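Local coordinates for pyruvate synthase subunit porC (Thermotoga maritima MSB8, PDB 2RAA), which forms the gamma chain of a heterotetrameric pyruvate synthase, which oxidises pyruvate with CoA to acetyl-CoA and CO2 while reducing ferredoxin, at residues V90-E93 and T94-S97; N189-A192 and L193-G196; A136-I139 and A140-E143. All coordinates share one frame; numbering follows the deposited sequence.

Interaction 1: residues V90-E93 and T94-S97; sequences VIDE and TLLS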
# COMPACT_ATOMS: atom_id res chain seq x y z
N VAL A 90 0.04 -6.18 0.56
CA VAL A 90 -0.54 -6.98 1.62
C VAL A 90 -0.12 -6.33 2.93
O VAL A 90 1.02 -6.42 3.34
CB VAL A 90 -0.09 -8.47 1.51
CG1 VAL A 90 -0.56 -9.28 2.70
CG2 VAL A 90 -0.63 -9.07 0.20
N ILE A 91 -1.05 -5.67 3.59
CA ILE A 91 -0.71 -4.91 4.76
C ILE A 91 -0.81 -5.74 6.03
O ILE A 91 -0.53 -5.21 7.13
CB ILE A 91 -1.55 -3.58 4.88
CG1 ILE A 91 -3.01 -3.83 5.21
CG2 ILE A 91 -1.43 -2.76 3.60
CD1 ILE A 91 -3.75 -2.56 5.49
N ASP A 92 -1.22 -7.01 5.90
CA ASP A 92 -1.24 -7.94 7.05
C ASP A 92 -0.64 -9.28 6.64
O ASP A 92 -1.31 -10.03 5.93
CB ASP A 92 -2.66 -8.12 7.56
CG ASP A 92 -2.75 -9.10 8.71
OD1 ASP A 92 -1.78 -9.83 8.99
OD2 ASP A 92 -3.80 -9.12 9.36
N GLU A 93 0.59 -9.59 7.08
CA GLU A 93 1.33 -10.79 6.59
C GLU A 93 0.50 -12.07 6.69
O GLU A 93 0.63 -13.00 5.92
CB GLU A 93 2.68 -10.97 7.30
CG GLU A 93 2.61 -11.05 8.82
CD GLU A 93 3.92 -11.51 9.46
OE1 GLU A 93 4.97 -10.78 9.39
OE2 GLU A 93 3.88 -12.63 10.05
N THR A 94 -0.35 -12.05 7.69
CA THR A 94 -1.26 -13.12 7.96
C THR A 94 -2.15 -13.54 6.82
O THR A 94 -2.61 -14.67 6.78
CB THR A 94 -2.10 -12.69 9.11
OG1 THR A 94 -1.60 -13.34 10.26
CG2 THR A 94 -3.50 -13.05 8.88
N LEU A 95 -2.40 -12.63 5.89
CA LEU A 95 -3.25 -12.92 4.74
C LEU A 95 -2.48 -13.52 3.55
O LEU A 95 -3.10 -13.85 2.53
CB LEU A 95 -3.95 -11.62 4.31
CG LEU A 95 -4.85 -11.00 5.37
CD1 LEU A 95 -5.24 -9.63 4.96
CD2 LEU A 95 -6.10 -11.86 5.62
N LEU A 96 -1.16 -13.66 3.66
CA LEU A 96 -0.34 -14.16 2.56
C LEU A 96 -0.76 -15.59 2.21
O LEU A 96 -0.93 -16.43 3.09
CB LEU A 96 1.15 -14.12 2.90
CG LEU A 96 1.92 -12.78 2.81
CD1 LEU A 96 3.32 -12.95 3.41
CD2 LEU A 96 2.03 -12.23 1.37
N SER A 97 -0.91 -15.84 0.91
CA SER A 97 -1.39 -17.12 0.37
C SER A 97 -1.28 -17.01 -1.14
O SER A 97 -1.24 -15.91 -1.67
CB SER A 97 -2.86 -17.38 0.74
OG SER A 97 -3.76 -16.61 -0.06
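Asp92 and Leu95 meet through the backbone: Leu95 N donates to Asp92 O at 2.8 Å, and an N-H...O angle of 173° makes the bond almost straight, although the donor is tilted out of the carbonyl plane. One residue on, Leu96 N reaches Glu93 O at 3.0 Å, coming from above the carbonyl plane and not along a lone pair. Both bonds span three residues, the spacing of a 3-10 turn. The Asp92 carboxylate also reaches forward to Thr94 N, 2.9 Å from its OD1, but the bond is bent and the modelled place of OD1 is doubtful.

Apolar groups also meet across the turn. Val90 CG1 lies 4.1 Å from Leu96 CD2 and 4.4 Å from Leu95 CB, while Leu95 CD1 rests against Asp92 CB at 4.0 Å. With CG1 anti to the backbone N (chi1 174°), Val90 holds this methyl toward the two leucines.

Further out, charged and polar partners hold the acidic ends. Asp92 OD2 forms a salt bridge with Arg27 and accepts a hydrogen bond from Gln30, while Glu93 accepts one from Thr114 OG1 and salt-bridges Lys116. These residues follow strands 19-27 and 109-113 or close them, and both strands neighbour 87-90 in the sheet. The contact is thus a 3-10 turn leaving the C-terminal end of a parallel strand in the mixed sheet of this alpha/beta fold.

Interaction 2: residues N189-A192 and L193-G196; sequences NKRA and LRRG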
# COMPACT_ATOMS: atom_id res chain seq x y z
N ASN A 189 2.56 12.04 10.83
CA ASN A 189 2.05 11.20 9.75
C ASN A 189 2.93 11.30 8.50
O ASN A 189 3.08 10.32 7.73
CB ASN A 189 0.60 11.55 9.42
CG ASN A 189 -0.37 10.98 10.44
OD1 ASN A 189 -1.01 9.95 10.20
ND2 ASN A 189 -0.48 11.63 11.61
N LYS A 190 3.53 12.46 8.28
CA LYS A 190 4.38 12.65 7.10
C LYS A 190 5.67 11.90 7.30
O LYS A 190 6.21 11.35 6.35
CB LYS A 190 4.66 14.14 6.78
CG LYS A 190 3.38 15.01 6.76
CD LYS A 190 3.31 16.06 5.67
CE LYS A 190 3.95 17.38 6.03
NZ LYS A 190 3.61 18.37 4.96
N ARG A 191 6.16 11.87 8.55
CA ARG A 191 7.34 11.08 8.87
C ARG A 191 7.06 9.61 8.66
O ARG A 191 7.91 8.88 8.20
CB ARG A 191 7.77 11.28 10.30
CG ARG A 191 8.46 12.58 10.56
CD ARG A 191 9.14 12.55 11.93
NE ARG A 191 8.20 12.76 13.04
CZ ARG A 191 7.79 13.96 13.45
NH1 ARG A 191 8.21 15.06 12.83
NH2 ARG A 191 6.95 14.06 14.47
N ALA A 192 5.87 9.16 9.03
CA ALA A 192 5.50 7.76 8.85
C ALA A 192 5.53 7.43 7.35
O ALA A 192 6.05 6.39 6.94
CB ALA A 192 4.14 7.48 9.49
N LEU A 193 5.04 8.35 6.51
CA LEU A 193 5.05 8.12 5.07
C LEU A 193 6.50 8.06 4.56
O LEU A 193 6.87 7.11 3.92
CB LEU A 193 4.22 9.17 4.34
CG LEU A 193 4.22 9.07 2.80
CD1 LEU A 193 3.22 8.02 2.23
CD2 LEU A 193 3.94 10.44 2.26
N ARG A 194 7.30 9.07 4.92
CA ARG A 194 8.69 9.14 4.52
C ARG A 194 9.50 7.92 4.95
O ARG A 194 10.25 7.40 4.14
CB ARG A 194 9.34 10.38 5.11
CG ARG A 194 8.82 11.71 4.54
CD ARG A 194 9.76 12.86 4.93
NE ARG A 194 9.06 14.13 5.19
CZ ARG A 194 8.92 14.71 6.39
NH1 ARG A 194 9.42 14.17 7.51
NH2 ARG A 194 8.27 15.87 6.48
N ARG A 195 9.36 7.48 6.21
CA ARG A 195 10.09 6.32 6.66
C ARG A 195 9.69 5.02 5.95
O ARG A 195 10.53 4.13 5.80
CB ARG A 195 10.03 6.17 8.21
CG ARG A 195 11.10 7.03 8.96
CD ARG A 195 11.22 6.60 10.43
NE ARG A 195 11.66 5.20 10.60
CZ ARG A 195 11.48 4.47 11.70
NH1 ARG A 195 10.84 4.99 12.73
NH2 ARG A 195 11.90 3.19 11.77
N GLY A 196 8.43 4.86 5.53
CA GLY A 196 8.09 3.68 4.70
C GLY A 196 8.75 3.84 3.31
O GLY A 196 9.20 2.87 2.69
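Arg194 folds back over the preceding turn of helix 183-199, its guanidinium lying near Lys190 and Arg191. Backbone bonds set this spacing: the amides of Leu193, Arg194, Arg195 and Gly196 each donate to the carbonyl four residues earlier. The Arg194 N to Lys190 O bond measures 2.9 Å with an N-H...O angle of 172°, and Arg195 N to Arg191 O is 2.8 Å. Gly196 N to Ala192 O widens to 3.2 Å.

Van der Waals contacts come from the arginine's aliphatic and planar parts. Its CG sits 3.2 Å from Lys190 O, and one guanidinium face has Lys190 CB 4.0 Å above it, offset toward the rim. NH1 comes to 3.6 Å from Arg191 CG. CG is anti to the carbonyl carbon (chi1 -67°), and the later bend at chi3 turns the plane back along the helix.

Like charges stay separated. Lys190 NZ and Arg194 NH2 stand 5.5 Å apart, and Lys190 is paired with Glu174; Arg191 NE forms a salt bridge with Glu143, and Arg194 has a long, weak ion pair with Glu170. Replacing Arg194 with an alanine would probably uncover Lys190 CB and Arg191 CG and leave Glu170 without this distant mate.

This cationic surface is thus probably balanced by acidic residues of neighbouring helices and Glu199 of the same helix; aliphatic carbons pack on the Arg194 side, Leu193 and Ala192 on the buried one.

Interaction 3: residues A136-I139 and A140-E143; sequences ATDI and ALQE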
# COMPACT_ATOMS: atom_id res chain seq x y z
N ALA A 136 6.02 -1.86 8.46
CA ALA A 136 5.23 -0.62 8.49
C ALA A 136 4.59 -0.48 9.84
O ALA A 136 4.50 0.63 10.37
CB ALA A 136 4.19 -0.60 7.42
N THR A 137 4.17 -1.59 10.42
CA THR A 137 3.54 -1.52 11.77
C THR A 137 4.40 -0.78 12.77
O THR A 137 3.94 0.14 13.45
CB THR A 137 3.21 -2.90 12.29
OG1 THR A 137 2.35 -3.51 11.32
CG2 THR A 137 2.49 -2.85 13.70
N ASP A 138 5.66 -1.19 12.84
CA ASP A 138 6.63 -0.57 13.75
C ASP A 138 7.00 0.84 13.39
O ASP A 138 7.16 1.67 14.29
CB ASP A 138 7.88 -1.43 13.89
CG ASP A 138 7.66 -2.66 14.82
OD1 ASP A 138 7.00 -2.55 15.89
OD2 ASP A 138 8.15 -3.76 14.47
N ILE A 139 7.16 1.15 12.10
CA ILE A 139 7.32 2.56 11.72
C ILE A 139 6.18 3.43 12.31
O ILE A 139 6.41 4.49 12.93
CB ILE A 139 7.39 2.77 10.17
CG1 ILE A 139 8.62 2.05 9.57
CG2 ILE A 139 7.39 4.28 9.89
CD1 ILE A 139 8.87 2.21 7.90
N ALA A 140 4.95 2.95 12.17
CA ALA A 140 3.78 3.68 12.66
C ALA A 140 3.75 3.74 14.18
O ALA A 140 3.37 4.78 14.76
CB ALA A 140 2.51 3.02 12.13
N LEU A 141 4.12 2.66 14.86
CA LEU A 141 4.10 2.73 16.32
C LEU A 141 5.07 3.79 16.79
O LEU A 141 4.83 4.48 17.77
CB LEU A 141 4.42 1.40 16.98
CG LEU A 141 3.32 0.34 16.98
CD1 LEU A 141 4.01 -0.99 17.14
CD2 LEU A 141 2.25 0.59 18.07
N GLN A 142 6.18 3.92 16.07
CA GLN A 142 7.21 4.89 16.41
C GLN A 142 6.78 6.32 16.11
O GLN A 142 6.99 7.24 16.90
CB GLN A 142 8.51 4.58 15.65
CG GLN A 142 9.22 3.32 16.08
CD GLN A 142 10.72 3.35 15.77
OE1 GLN A 142 11.20 2.58 14.93
NE2 GLN A 142 11.45 4.24 16.44
N GLU A 143 6.18 6.50 14.94
CA GLU A 143 5.92 7.84 14.46
C GLU A 143 4.57 8.39 14.85
O GLU A 143 4.49 9.55 15.33
CB GLU A 143 6.10 7.89 12.94
CG GLU A 143 7.53 7.65 12.46
CD GLU A 143 8.57 8.62 13.07
OE1 GLU A 143 8.25 9.76 13.49
OE2 GLU A 143 9.74 8.22 13.09
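Ile139 and Glu143 pack one turn apart on helix 136-143, a short alpha-helix that directly follows parallel strand 130-134 in the mixed sheet of this alpha/beta fold. Four i to i+4 bonds define it, from Ala140 N to Ala136 O at 3.0 Å through to Glu143 N to Ile139 O at 2.9 Å. Carbonyl geometry varies along the series: Ala140 N lies nearly along the C=O axis of Ala136, whereas Leu141 N and Glu143 N approach in the carbonyl planes of Thr137 and Ile139.

The tightly packed part is the buried side made by Ala136, Ile139 and Ala140, closed over by other helices. Ala136 and Ile139 meet Pro152 of helix 150-161, while Ile139 also faces Arg195 and Glu199 of helix 183-199. Within the helix, Ile139 CG2 lies 4.2 Å from Glu143 CG, and Ala140 CB is 3.5 Å from Thr137 O. At the first turn, Asn113 OD1 accepts a hydrogen bond from Ala136 N, and its ND2 bonds to Thr137 OG1.

The solvent side carries the exposed Asp138, Leu141 and Gln142, with Thr137 at its margin. Asp138 and Leu141 cross at an angle, and Thr137 and Leu141 run alongside each other with CG2 and CD1 4.2 Å apart. CG2 of Thr137 is anti to its own amide nitrogen (OG1 chi1 -57°), which sets the methyl beside Leu141 and sends the hydroxyl toward Asn113. Gln142 rests its CG at 3.2 Å from Asp138 O and lends OE1 to Arg195. One leucine methyl, Leu141 CD1, ends 3.6 Å from Asp138 OD1.

Interactions 2 and 3 touch, their centres about 9 Å apart: helices 136-143 and 183-199 are joined by the Arg191-Glu143 salt bridge (NE to OE1 3.0 Å), a hydrogen bond from Arg195 to Gln142, and packing of Ile139 CD1 on the backbone at Arg195 and Gly196. Interaction 1 stands about 17 Å from interaction 3 between centres, yet both draw on Asn113, which also bonds Ile91 O. Interaction 3 runs from buried Ala136, Ile139 and Ala140 to exposed Asp138, Leu141 and Gln142; interaction 2 has no exposed residue; interaction 1 buries Val90 and Leu96 but exposes Thr94. The helical contacts rest on four-residue bonds, the loop on three-residue ones. Acidic groups dominate the polar ends of 90-93, basic ones those of 189-196.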